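D-isomer specific 2-hydroxyacid dehydrogenase NAD-binding (Xanthobacter autotrophicus, PDB 4XA8) probably acts as an NAD(P)-dependent oxidoreductase, interconverting D-2-hydroxyacids and the corresponding 2-oxoacids, as its family does. Local coordinates at residues Val11-Val16 with Lys59-Phe64; Gln105-Phe110 with His283-Ala288; Arg140-Ile145 with His166-Arg171; Arg171-Thr176 with Pro193-Gly198; Ala228-Val233 with Gly251-Ala256. All blocks are in the same frame, centred on the assembly; numbering follows the deposited sequence.

Contact 1: residues Val11-Val16 with Lys59-Phe64; sequences VFYSAV and KPPHGF
The backbone N of Phe64 donates to Pro61 O at 2.9 Å, closing a type II beta turn that carries both residues to the side chain of Tyr13. The site lies in the five-stranded parallel sheet, the smaller of the two sheets, which in relatives belongs to the substrate-binding domain; Tyr13 lies on strand 9-13, and the loop after neighbouring strand 52-57 folds over it. Here a loop packs on a sheet largely round one aromatic ring. Pro61 CD sits over the centre of a face of the Tyr13 ring, 3.7 Å from the centroid and 12° off the normal, a clear CH-pi contact, while Pro60 CA comes within 3.5 Å of Tyr13 CD1. The tyrosine swings to these prolines because CG stands opposite the main-chain N (chi1 -176°). Its ring edge also turns to the face of Phe64 in an edge-to-face pair, with planes at 51°. At the far end, the Tyr13 hydroxyl is hydrogen-bonded to the backbone N of Gly41, which fixes the ring's reach. A serine in place of Tyr13 would probably leave the Pro61 ring without its aromatic partner, the Gly41 amide without its acceptor, and the loop less firmly seated. Toward the start of the strand, Val11 CG2 meets the edge of the Phe64 ring, near its plane, 4.0 Å from CZ.

Contact 2: residues Gln105-Phe110 with His283-Ala288; sequences QMMASF and HLASIA
Leu284 begins the contact by laying its CB 4.0 Å from Phe110 CE1, where the loop before helix 290-306 crosses helix 103-119, a helix that in this family lies at the junction of the two domains. The backbone N atoms of Leu284 and of Ala285 are both held by the carboxylate of Asp259, and Leu284 O is hydrogen-bonded to Arg120 of the second subunit, so the loop is held both from within its own chain and by the second subunit. Ala285 then enters the angle between two helix side chains: its CA lies over a face of the Phe110 ring, its CB is 3.5 Å from Phe110 CD2, and the same CB is 3.7 Å from Met107 SD. Ala285 O is buried here with no polar partner in the model. Met107 bends at both chi2 and chi3, and its CE also reaches Ser286 CB at 4.1 Å. Ala285 and Ser286 have been seen to bind NADPH, so helix 103-119 packs directly against cofactor-binding residues. Ile287 meets the extended Met106: CE lies 3.2 Å from Ile287 CG2, tighter than usual and thus somewhat doubtful, and 3.6 Å from Leu284 O.

Contact 3: residues Arg140-Ile145 with His166-Arg171; sequences RTAAEI and HGFDVR
Phe168 shows how one aromatic side chain can join two connecting segments, and it can be followed outward against Ala142 and Ile145. Its CB lies 3.8 Å from Ile145 O. The ring is directed from there by chi1 (-65°), which sets CG opposite the carbonyl carbon, and CD1 comes to 3.5 Å from Ala142 O and 4.0 Å from Ile145 CB, the isoleucine standing at the ring edge near its plane. One atom farther out, CE1 touches Ala142 CB and CA. The backbone beneath is held by a single direct hydrogen bond: Asp169 N donates to Ile145 O at 3.0 Å, rather bent at 141° and tilted from the carbonyl plane. Beside it, the CA-H of Phe168 points almost straight at Ala142 O. A water donates to both Ala143 O, at 2.6 Å, and Asp169 OD2, at 2.8 Å, adding a water-mediated link beside the direct bond. Gly167 has a positive phi, and a CB there would press on Ala142 CB as well as on the carbonyl preceding it, so bare backbone can lie close to the short 3-10 turn 142-144. In the larger architecture, residues 140-145 lead into strand 146-150 and residues 166-171 run from helix 154-165 into strand 169-174, so the contact lies at the entrance of the first beta-alpha-beta unit of the Rossmann-type domain. Helix 103-119 packs against it, Leu116 and Ala119 touching Phe168, while Arg291 of the second subunit forms a salt bridge with Glu144.

Contact 4: residues Arg171-Thr176 with Pro193-Gly198; sequences RGWSRT and PGFLAG
Phe195 presents a ring face to Trp173: Trp173 CB stands over the ring centre, 3.5 Å from the centroid and only 4° off the normal, a CH-pi contact of nearly ideal placing. The indole itself leads away from that face; its five-membered ring and the Phe195 ring are inclined at 45°, neither stacked nor edge-to-face, and Trp173 NE1 goes instead to Gly188 O. Arg171, two residues earlier on the same side of the strand, runs past Phe195 in the opposite direction, with CG 3.9 Å from Phe195 CE1. Its chain bends at chi3, which brings the guanidinium up to the end of the helix. There NH1 donates to Phe195 O at 3.1 Å, with an N-H...O angle of 166°, and the acceptor lies in the guanidinium plane, so the planar group is fixed edge-on to the last helical turn. Phe195 O also takes a hydrogen bond from Ser199, and so has two partners. Gly198 completes the fit: its CA lies over one guanidinium face, 3.4 Å from NH1, in the place where any side chain would collide with the arginine. The principle illustrated is the packing of a helix on a Rossmann-type sheet: strand segment 171-174 and helix segment 193-197 run roughly antiparallel, their axes 9.2 Å apart at closest approach. Just past the C-terminal end of the strand, Arg175 and Thr176 have been seen to bind NADPH. Strand 146-150 flanks the site through Leu150, which touches both Trp173 and Phe195, and strand 184-187 through Phe186, which touches Arg171 and Trp173.

Contact 5: residues Ala228-Val233 with Gly251-Ala256; sequences AKFINV and GHIAEA
Ala254 N donates to Ala228 O at 2.8 Å, and Phe230 N to Glu255 O at 3.0 Å; both donors lie in the carbonyl plane of their acceptor, and the second bond is the straighter, at 162°. Lys229 and Glu255 add a salt bridge, their side chains side by side and pointing the same way, with NZ 3.1 Å from OE1; taken as a hydrogen bond it is weak. The lysine has stronger partners nearby in the carboxylate of Asp121 and the carbonyl of His118, while Glu255 OE1 is hydrogen-bonded to His118 ND1, so the two charges share one polar cluster at the end of helix 103-119. A leucine in place of Lys229 would probably leave the carboxylates of Asp121 and Glu255 without their shared counter-charge. Between them the strands form a textbook beta-alpha-beta crossover of the Rossmann fold: 228-232 and 253-258 run parallel, side by side in the seven-stranded sheet, and helix 241-250 spans the gap in sequence. The pairing is not uniform. Ala254 has helix-like backbone angles, and the N of Glu255 next to it is buried with no partner in the model. On the face of the sheet toward helix 241-250, Phe230 packs on Ile253, whose CG2 lies 3.8 Å from Phe230 CB; CG2 reaches that far because it stands opposite the Ile253 main-chain N. Leu244 touches both residues from the helix. Farther along the same face, Ala256 CB approaches Phe230 O at 3.2 Å, and Phe230 CB is 4.3 Å from Ala256 CB.

Two domains divide these contacts. Contact 1 belongs to the five-stranded sheet and closes first along the chain; contacts 3, 4 and 5 follow in that order, all at the seven-stranded Rossmann-type sheet, with centres about 16 to 17 Å from one another. Contacts 3 and 4 share Arg171 and strand 169-174. Contact 2 spans the longest separation in sequence and encloses the other three; it also touches both domains, through Val16 of contact 1 and Val233 of contact 5. Contacts 1 and 3 lie about 42 Å apart between centres, on opposite sides of the chain's centre. Residues seen to bind NADPH occur in contacts 2, 4 and 5, consistent with a cofactor pocket between the domains.

Contact 1: residues Val11-Val16 with Lys59-Phe64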
# COMPACT_ATOMS: atom_id res chain seq x y z
N VAL A 11 3.19 33.86 13.86
CA VAL A 11 3.65 33.82 12.47
C VAL A 11 3.93 32.37 12.05
O VAL A 11 4.56 31.63 12.79
CB VAL A 11 4.92 34.69 12.22
CG1 VAL A 11 6.14 34.13 12.94
CG2 VAL A 11 5.23 34.77 10.74
N PHE A 12 3.47 32.03 10.86
CA PHE A 12 3.64 30.71 10.26
C PHE A 12 4.58 30.78 9.06
O PHE A 12 4.41 31.64 8.14
CB PHE A 12 2.28 30.27 9.69
CG PHE A 12 2.30 28.91 9.03
CD1 PHE A 12 2.63 28.77 7.70
CD2 PHE A 12 1.98 27.77 9.75
CE1 PHE A 12 2.60 27.51 7.09
CE2 PHE A 12 1.98 26.51 9.15
CZ PHE A 12 2.28 26.41 7.81
N TYR A 13 5.54 29.86 9.01
CA TYR A 13 6.34 29.69 7.82
C TYR A 13 6.54 28.20 7.48
O TYR A 13 7.09 27.42 8.29
CB TYR A 13 7.72 30.37 7.90
CG TYR A 13 8.47 30.24 6.59
CD1 TYR A 13 9.19 29.10 6.30
CD2 TYR A 13 8.39 31.23 5.62
CE1 TYR A 13 9.84 28.93 5.08
CE2 TYR A 13 9.05 31.09 4.40
CZ TYR A 13 9.77 29.93 4.14
OH TYR A 13 10.42 29.74 2.93
N SER A 14 6.18 27.82 6.27
CA SER A 14 6.63 26.53 5.74
C SER A 14 6.50 26.46 4.21
O SER A 14 5.50 26.89 3.68
CB SER A 14 5.87 25.38 6.38
OG SER A 14 6.22 24.14 5.76
N ALA A 15 7.50 25.95 3.52
CA ALA A 15 7.38 25.70 2.06
C ALA A 15 6.72 24.35 1.75
O ALA A 15 6.43 24.06 0.58
CB ALA A 15 8.76 25.75 1.41
N VAL A 16 6.48 23.55 2.79
CA VAL A 16 5.97 22.17 2.61
C VAL A 16 4.63 21.93 3.33
O VAL A 16 4.20 20.80 3.45
CB VAL A 16 7.05 21.09 2.95
CG1 VAL A 16 8.27 21.25 2.06
CG2 VAL A 16 7.49 21.18 4.40
N LYS A 59 11.92 24.87 8.51
CA LYS A 59 13.12 25.36 7.78
C LYS A 59 12.98 26.78 7.17
O LYS A 59 13.10 26.94 5.96
CB LYS A 59 13.49 24.36 6.70
CG LYS A 59 13.85 23.02 7.28
CD LYS A 59 14.64 22.19 6.27
CE LYS A 59 14.47 20.70 6.52
NZ LYS A 59 14.42 19.97 5.23
N PRO A 60 12.71 27.79 8.03
CA PRO A 60 12.46 29.14 7.53
C PRO A 60 13.73 29.71 6.93
O PRO A 60 14.80 29.14 7.12
CB PRO A 60 12.01 29.91 8.79
CG PRO A 60 12.61 29.17 9.93
CD PRO A 60 12.61 27.72 9.50
N PRO A 61 13.60 30.83 6.17
CA PRO A 61 14.73 31.41 5.48
C PRO A 61 15.81 31.89 6.46
O PRO A 61 15.49 32.25 7.60
CB PRO A 61 14.12 32.61 4.71
CG PRO A 61 12.65 32.45 4.80
CD PRO A 61 12.39 31.64 6.02
N HIS A 62 17.07 31.87 6.03
CA HIS A 62 18.19 32.37 6.84
C HIS A 62 17.83 33.79 7.34
O HIS A 62 17.37 34.62 6.56
CB HIS A 62 19.49 32.38 6.01
N GLY A 63 17.98 34.04 8.63
CA GLY A 63 17.67 35.37 9.18
C GLY A 63 16.20 35.62 9.50
O GLY A 63 15.86 36.69 9.96
N PHE A 64 15.33 34.62 9.31
CA PHE A 64 13.90 34.82 9.52
C PHE A 64 13.56 35.28 10.95
O PHE A 64 12.77 36.22 11.16
CB PHE A 64 13.15 33.54 9.18
CG PHE A 64 11.67 33.61 9.39
CD1 PHE A 64 10.84 34.27 8.49
CD2 PHE A 64 11.08 32.96 10.47
CE1 PHE A 64 9.46 34.28 8.67
CE2 PHE A 64 9.71 32.98 10.65
CZ PHE A 64 8.90 33.62 9.74

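Contact 2: residues Gln105-Phe110 with His283-Ala288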
# COMPACT_ATOMS: atom_id res chain seq x y z
N GLN A 105 1.61 5.60 14.10
CA GLN A 105 0.61 4.82 13.31
C GLN A 105 0.56 5.22 11.86
O GLN A 105 0.65 4.40 10.98
CB GLN A 105 -0.81 5.04 13.88
CG GLN A 105 -1.86 4.30 13.06
CD GLN A 105 -1.63 2.81 13.12
OE1 GLN A 105 -2.04 2.17 14.10
NE2 GLN A 105 -0.99 2.23 12.07
N MET A 106 0.43 6.51 11.61
CA MET A 106 0.40 7.02 10.27
C MET A 106 1.70 6.72 9.49
O MET A 106 1.68 6.42 8.31
CB MET A 106 0.17 8.52 10.34
CG MET A 106 -0.02 9.19 8.99
SD MET A 106 -0.09 10.99 9.15
CE MET A 106 -0.23 11.42 7.43
N MET A 107 2.83 6.84 10.16
CA MET A 107 4.08 6.45 9.56
C MET A 107 4.15 4.93 9.28
O MET A 107 4.57 4.51 8.21
CB MET A 107 5.26 6.91 10.44
CG MET A 107 6.57 6.34 10.01
SD MET A 107 7.16 7.03 8.47
CE MET A 107 7.81 8.60 9.12
N ALA A 108 3.73 4.10 10.24
CA ALA A 108 3.81 2.67 10.02
C ALA A 108 2.92 2.28 8.88
O ALA A 108 3.28 1.39 8.11
CB ALA A 108 3.38 1.90 11.25
N SER A 109 1.74 2.89 8.79
CA SER A 109 0.78 2.57 7.72
C SER A 109 1.40 2.99 6.40
O SER A 109 1.33 2.26 5.39
CB SER A 109 -0.54 3.33 7.95
OG SER A 109 -1.21 2.88 9.11
N PHE A 110 2.06 4.16 6.34
CA PHE A 110 2.66 4.58 5.09
C PHE A 110 3.81 3.62 4.64
O PHE A 110 3.94 3.27 3.48
CB PHE A 110 3.21 6.02 5.20
CG PHE A 110 3.68 6.58 3.89
CD1 PHE A 110 2.76 6.98 2.94
CD2 PHE A 110 5.01 6.63 3.57
CE1 PHE A 110 3.18 7.47 1.70
CE2 PHE A 110 5.43 7.11 2.35
CZ PHE A 110 4.51 7.54 1.41
N HIS A 283 6.52 14.43 1.27
CA HIS A 283 6.35 14.51 2.72
C HIS A 283 5.05 14.01 3.28
O HIS A 283 4.44 14.66 4.14
CB HIS A 283 6.53 15.96 3.17
CG HIS A 283 7.90 16.25 3.65
ND1 HIS A 283 8.15 17.15 4.66
CD2 HIS A 283 9.10 15.73 3.29
CE1 HIS A 283 9.45 17.19 4.89
NE2 HIS A 283 10.05 16.33 4.08
N LEU A 284 4.60 12.88 2.80
CA LEU A 284 3.35 12.30 3.21
C LEU A 284 3.46 11.41 4.41
O LEU A 284 2.44 11.11 5.04
CB LEU A 284 2.77 11.44 2.09
CG LEU A 284 2.52 12.16 0.77
CD1 LEU A 284 1.89 11.13 -0.18
CD2 LEU A 284 1.65 13.37 0.96
N ALA A 285 4.64 10.91 4.72
CA ALA A 285 4.72 9.87 5.76
C ALA A 285 4.53 10.48 7.15
O ALA A 285 3.97 9.87 8.04
CB ALA A 285 6.06 9.17 5.71
N SER A 286 5.05 11.69 7.31
CA SER A 286 5.25 12.33 8.60
C SER A 286 4.54 13.70 8.66
O SER A 286 4.94 14.57 9.46
CB SER A 286 6.77 12.53 8.78
OG SER A 286 7.33 13.10 7.58
N ILE A 287 3.48 13.88 7.89
CA ILE A 287 2.77 15.18 7.81
C ILE A 287 2.04 15.60 9.11
O ILE A 287 1.34 14.82 9.74
CB ILE A 287 1.85 15.24 6.55
CG1 ILE A 287 1.53 16.70 6.16
CG2 ILE A 287 0.58 14.45 6.75
CD1 ILE A 287 2.50 17.29 5.14
N ALA A 288 2.27 16.83 9.56
CA ALA A 288 1.50 17.38 10.67
C ALA A 288 0.05 17.77 10.31
O ALA A 288 -0.24 18.38 9.25
CB ALA A 288 2.23 18.55 11.29

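Contact 3: residues Arg140-Ile145 with His166-Arg171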
# COMPACT_ATOMS: atom_id res chain seq x y z
N ARG A 140 5.39 -15.18 -5.53
CA ARG A 140 6.30 -15.43 -4.38
C ARG A 140 5.48 -15.28 -3.10
O ARG A 140 4.61 -14.45 -3.07
CB ARG A 140 7.43 -14.37 -4.36
CG ARG A 140 7.84 -13.89 -5.74
CD ARG A 140 8.74 -12.67 -5.71
NE ARG A 140 9.96 -12.96 -4.99
CZ ARG A 140 10.79 -12.04 -4.52
NH1 ARG A 140 11.89 -12.42 -3.87
NH2 ARG A 140 10.52 -10.76 -4.68
N THR A 141 5.79 -16.03 -2.05
CA THR A 141 5.20 -15.79 -0.73
C THR A 141 5.88 -14.58 -0.06
O THR A 141 7.04 -14.26 -0.35
CB THR A 141 5.39 -17.00 0.20
OG1 THR A 141 6.79 -17.24 0.40
CG2 THR A 141 4.76 -18.25 -0.36
N ALA A 142 5.18 -13.94 0.86
CA ALA A 142 5.78 -12.90 1.69
C ALA A 142 7.07 -13.37 2.40
O ALA A 142 8.03 -12.62 2.53
CB ALA A 142 4.76 -12.50 2.74
N ALA A 143 7.07 -14.62 2.86
CA ALA A 143 8.19 -15.18 3.61
C ALA A 143 9.49 -15.25 2.79
O ALA A 143 10.58 -15.23 3.36
CB ALA A 143 7.82 -16.56 4.15
N GLU A 144 9.40 -15.30 1.46
CA GLU A 144 10.59 -15.27 0.65
C GLU A 144 11.14 -13.85 0.43
O GLU A 144 12.23 -13.68 -0.09
CB GLU A 144 10.43 -16.09 -0.65
CG GLU A 144 9.63 -15.51 -1.78
CD GLU A 144 9.32 -16.56 -2.86
OE1 GLU A 144 8.38 -17.38 -2.73
OE2 GLU A 144 10.03 -16.51 -3.87
N ILE A 145 10.42 -12.82 0.88
CA ILE A 145 10.85 -11.44 0.65
C ILE A 145 11.47 -10.80 1.90
O ILE A 145 10.83 -10.60 2.95
CB ILE A 145 9.69 -10.58 0.13
CG1 ILE A 145 9.11 -11.22 -1.14
CG2 ILE A 145 10.17 -9.14 -0.17
CD1 ILE A 145 7.90 -10.49 -1.70
N HIS A 166 2.62 -9.08 8.42
CA HIS A 166 2.33 -9.44 7.05
C HIS A 166 3.14 -10.62 6.46
O HIS A 166 2.97 -10.96 5.27
CB HIS A 166 2.38 -8.16 6.21
CG HIS A 166 1.24 -7.26 6.53
ND1 HIS A 166 1.20 -6.46 7.65
CD2 HIS A 166 0.04 -7.12 5.93
CE1 HIS A 166 0.03 -5.85 7.71
NE2 HIS A 166 -0.68 -6.23 6.67
N GLY A 167 3.94 -11.30 7.30
CA GLY A 167 4.60 -12.52 6.90
C GLY A 167 5.98 -12.35 6.24
O GLY A 167 6.62 -13.32 5.90
N PHE A 168 6.42 -11.11 6.03
CA PHE A 168 7.73 -10.87 5.42
C PHE A 168 8.88 -11.37 6.29
O PHE A 168 8.71 -11.51 7.52
CB PHE A 168 7.92 -9.37 5.13
CG PHE A 168 6.97 -8.83 4.11
CD1 PHE A 168 7.04 -9.25 2.82
CD2 PHE A 168 5.96 -7.92 4.46
CE1 PHE A 168 6.16 -8.79 1.84
CE2 PHE A 168 5.05 -7.44 3.50
CZ PHE A 168 5.16 -7.87 2.19
N ASP A 169 10.01 -11.67 5.68
CA ASP A 169 11.23 -11.94 6.45
C ASP A 169 11.85 -10.57 6.86
O ASP A 169 12.64 -9.97 6.10
CB ASP A 169 12.18 -12.77 5.58
CG ASP A 169 13.46 -13.20 6.30
OD1 ASP A 169 13.73 -12.74 7.44
OD2 ASP A 169 14.22 -13.94 5.67
N VAL A 170 11.41 -10.05 8.01
CA VAL A 170 11.71 -8.66 8.41
C VAL A 170 12.99 -8.63 9.25
O VAL A 170 13.17 -9.41 10.19
CB VAL A 170 10.53 -8.00 9.15
CG1 VAL A 170 10.82 -6.55 9.52
CG2 VAL A 170 9.27 -8.08 8.33
N ARG A 171 13.92 -7.76 8.83
CA ARG A 171 15.13 -7.50 9.59
C ARG A 171 15.16 -6.06 9.98
O ARG A 171 14.54 -5.25 9.34
CB ARG A 171 16.40 -7.96 8.80
CG ARG A 171 16.39 -7.60 7.31
CD ARG A 171 17.70 -7.87 6.55
NE ARG A 171 17.99 -9.27 6.62
CZ ARG A 171 19.15 -9.87 6.49
NH1 ARG A 171 20.30 -9.25 6.15
NH2 ARG A 171 19.13 -11.16 6.66
O HOH W 1 13.22 -15.24 3.43

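Contact 4: residues Arg171-Thr176 with Pro193-Gly198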
# COMPACT_ATOMS: atom_id res chain seq x y z
N ARG A 171 13.92 -7.76 8.83
CA ARG A 171 15.13 -7.50 9.59
C ARG A 171 15.16 -6.06 9.98
O ARG A 171 14.54 -5.25 9.34
CB ARG A 171 16.40 -7.96 8.80
CG ARG A 171 16.39 -7.60 7.31
CD ARG A 171 17.70 -7.87 6.55
NE ARG A 171 17.99 -9.27 6.62
CZ ARG A 171 19.15 -9.87 6.49
NH1 ARG A 171 20.30 -9.25 6.15
NH2 ARG A 171 19.13 -11.16 6.66
N GLY A 172 15.90 -5.72 11.03
CA GLY A 172 16.10 -4.35 11.38
C GLY A 172 17.56 -4.11 11.76
O GLY A 172 18.29 -5.05 12.17
N TRP A 173 17.94 -2.85 11.69
CA TRP A 173 19.26 -2.38 12.07
C TRP A 173 19.17 -1.21 13.00
O TRP A 173 18.37 -0.28 12.80
CB TRP A 173 20.11 -2.00 10.84
CG TRP A 173 21.50 -1.63 11.24
CD1 TRP A 173 22.56 -2.48 11.38
CD2 TRP A 173 21.97 -0.33 11.63
NE1 TRP A 173 23.66 -1.80 11.79
CE2 TRP A 173 23.35 -0.48 11.96
CE3 TRP A 173 21.38 0.93 11.73
CZ2 TRP A 173 24.16 0.59 12.42
CZ3 TRP A 173 22.20 2.03 12.18
CH2 TRP A 173 23.57 1.84 12.50
N SER A 174 20.02 -1.23 14.01
CA SER A 174 20.09 -0.10 14.92
C SER A 174 21.52 0.03 15.38
O SER A 174 22.30 -0.88 15.25
CB SER A 174 19.19 -0.35 16.13
OG SER A 174 19.32 0.78 17.02
N ARG A 175 21.88 1.20 15.87
CA ARG A 175 23.22 1.40 16.41
C ARG A 175 23.40 0.51 17.65
O ARG A 175 24.49 0.01 17.87
CB ARG A 175 23.43 2.87 16.78
N THR A 176 22.33 0.28 18.43
CA THR A 176 22.44 -0.42 19.72
C THR A 176 21.54 -1.67 19.72
O THR A 176 20.64 -1.77 18.90
CB THR A 176 22.10 0.55 20.87
OG1 THR A 176 20.77 1.03 20.72
CG2 THR A 176 23.00 1.75 20.83
N PRO A 193 27.00 -3.78 6.73
CA PRO A 193 27.09 -4.43 5.43
C PRO A 193 26.32 -5.73 5.29
O PRO A 193 25.63 -5.88 4.31
CB PRO A 193 28.60 -4.67 5.26
CG PRO A 193 29.22 -3.57 6.04
CD PRO A 193 28.34 -3.48 7.26
N GLY A 194 26.39 -6.63 6.27
CA GLY A 194 25.65 -7.89 6.19
C GLY A 194 24.13 -7.63 6.26
O GLY A 194 23.35 -8.31 5.58
N PHE A 195 23.70 -6.66 7.06
CA PHE A 195 22.27 -6.27 7.15
C PHE A 195 21.76 -5.83 5.77
O PHE A 195 20.70 -6.30 5.32
CB PHE A 195 22.02 -5.15 8.17
CG PHE A 195 20.67 -4.45 8.03
CD1 PHE A 195 19.53 -5.02 8.55
CD2 PHE A 195 20.56 -3.21 7.39
CE1 PHE A 195 18.29 -4.40 8.40
CE2 PHE A 195 19.31 -2.58 7.26
CZ PHE A 195 18.18 -3.20 7.77
N LEU A 196 22.51 -4.93 5.13
CA LEU A 196 22.12 -4.44 3.80
C LEU A 196 22.19 -5.54 2.72
O LEU A 196 21.31 -5.60 1.85
CB LEU A 196 23.02 -3.28 3.38
CG LEU A 196 22.83 -2.00 4.22
CD1 LEU A 196 23.96 -1.00 3.97
CD2 LEU A 196 21.48 -1.38 3.99
N ALA A 197 23.26 -6.35 2.73
CA ALA A 197 23.43 -7.37 1.69
C ALA A 197 22.28 -8.36 1.64
O ALA A 197 22.01 -8.95 0.58
CB ALA A 197 24.75 -8.10 1.87
N GLY A 198 21.60 -8.59 2.76
CA GLY A 198 20.45 -9.54 2.75
C GLY A 198 19.08 -8.89 2.66
O GLY A 198 18.05 -9.56 2.82

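Contact 5: residues Ala228-Val233 with Gly251-Ala256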
# COMPACT_ATOMS: atom_id res chain seq x y z
N ALA A 228 17.88 -4.23 -5.65
CA ALA A 228 17.22 -3.89 -4.44
C ALA A 228 16.20 -2.79 -4.68
O ALA A 228 16.29 -2.01 -5.63
CB ALA A 228 18.22 -3.45 -3.36
N LYS A 229 15.21 -2.76 -3.79
CA LYS A 229 14.17 -1.73 -3.78
C LYS A 229 14.32 -0.83 -2.53
O LYS A 229 14.47 -1.33 -1.43
CB LYS A 229 12.81 -2.40 -3.85
CG LYS A 229 12.76 -3.29 -5.12
CD LYS A 229 11.81 -4.43 -5.07
CE LYS A 229 11.59 -5.07 -6.45
NZ LYS A 229 10.10 -5.08 -6.74
N PHE A 230 14.33 0.48 -2.74
CA PHE A 230 14.77 1.46 -1.73
C PHE A 230 13.63 2.44 -1.38
O PHE A 230 13.04 3.06 -2.27
CB PHE A 230 15.95 2.20 -2.33
CG PHE A 230 16.68 3.09 -1.38
CD1 PHE A 230 16.30 4.42 -1.25
CD2 PHE A 230 17.77 2.64 -0.66
CE1 PHE A 230 16.96 5.27 -0.40
CE2 PHE A 230 18.47 3.51 0.19
CZ PHE A 230 18.06 4.82 0.31
N ILE A 231 13.32 2.56 -0.09
CA ILE A 231 12.27 3.42 0.41
C ILE A 231 12.90 4.39 1.43
O ILE A 231 13.57 3.93 2.38
CB ILE A 231 11.20 2.62 1.13
CG1 ILE A 231 10.51 1.68 0.14
CG2 ILE A 231 10.17 3.52 1.81
CD1 ILE A 231 9.79 0.56 0.82
N ASN A 232 12.71 5.70 1.25
CA ASN A 232 13.25 6.72 2.21
C ASN A 232 12.14 7.54 2.80
O ASN A 232 11.46 8.27 2.07
CB ASN A 232 14.23 7.65 1.56
CG ASN A 232 15.01 8.45 2.59
OD1 ASN A 232 14.93 8.19 3.79
ND2 ASN A 232 15.75 9.45 2.12
N VAL A 233 11.92 7.38 4.12
CA VAL A 233 10.92 8.16 4.84
C VAL A 233 11.58 8.91 6.03
O VAL A 233 10.87 9.44 6.86
CB VAL A 233 9.73 7.32 5.34
CG1 VAL A 233 8.91 6.77 4.13
CG2 VAL A 233 10.19 6.15 6.19
N GLY A 251 21.16 0.67 -12.39
CA GLY A 251 20.32 -0.48 -12.14
C GLY A 251 20.70 -1.23 -10.87
O GLY A 251 20.15 -2.27 -10.62
N HIS A 252 21.62 -0.70 -10.07
CA HIS A 252 21.93 -1.32 -8.80
C HIS A 252 20.71 -1.33 -7.86
O HIS A 252 20.47 -2.30 -7.17
CB HIS A 252 23.16 -0.69 -8.11
CG HIS A 252 23.61 -1.47 -6.92
ND1 HIS A 252 24.04 -2.77 -7.03
CD2 HIS A 252 23.60 -1.19 -5.59
CE1 HIS A 252 24.33 -3.24 -5.83
NE2 HIS A 252 24.05 -2.31 -4.94
N ILE A 253 19.98 -0.22 -7.83
CA ILE A 253 18.70 -0.16 -7.17
C ILE A 253 17.74 -0.19 -8.32
O ILE A 253 17.83 0.64 -9.23
CB ILE A 253 18.58 1.12 -6.32
CG1 ILE A 253 19.51 1.00 -5.11
CG2 ILE A 253 17.18 1.30 -5.79
CD1 ILE A 253 19.59 2.22 -4.24
N ALA A 254 16.81 -1.14 -8.26
CA ALA A 254 15.83 -1.34 -9.31
C ALA A 254 14.67 -0.32 -9.31
O ALA A 254 14.15 0.09 -10.39
CB ALA A 254 15.28 -2.75 -9.25
N GLU A 255 14.25 0.06 -8.11
CA GLU A 255 13.15 0.99 -7.94
C GLU A 255 13.16 1.60 -6.55
O GLU A 255 13.78 1.07 -5.64
CB GLU A 255 11.77 0.30 -8.25
CG GLU A 255 11.61 -1.09 -7.73
CD GLU A 255 10.30 -1.80 -8.16
OE1 GLU A 255 9.49 -2.08 -7.26
OE2 GLU A 255 10.09 -2.10 -9.37
N ALA A 256 12.48 2.74 -6.40
CA ALA A 256 12.48 3.45 -5.18
C ALA A 256 11.19 4.22 -4.97
O ALA A 256 10.45 4.55 -5.94
CB ALA A 256 13.67 4.43 -5.14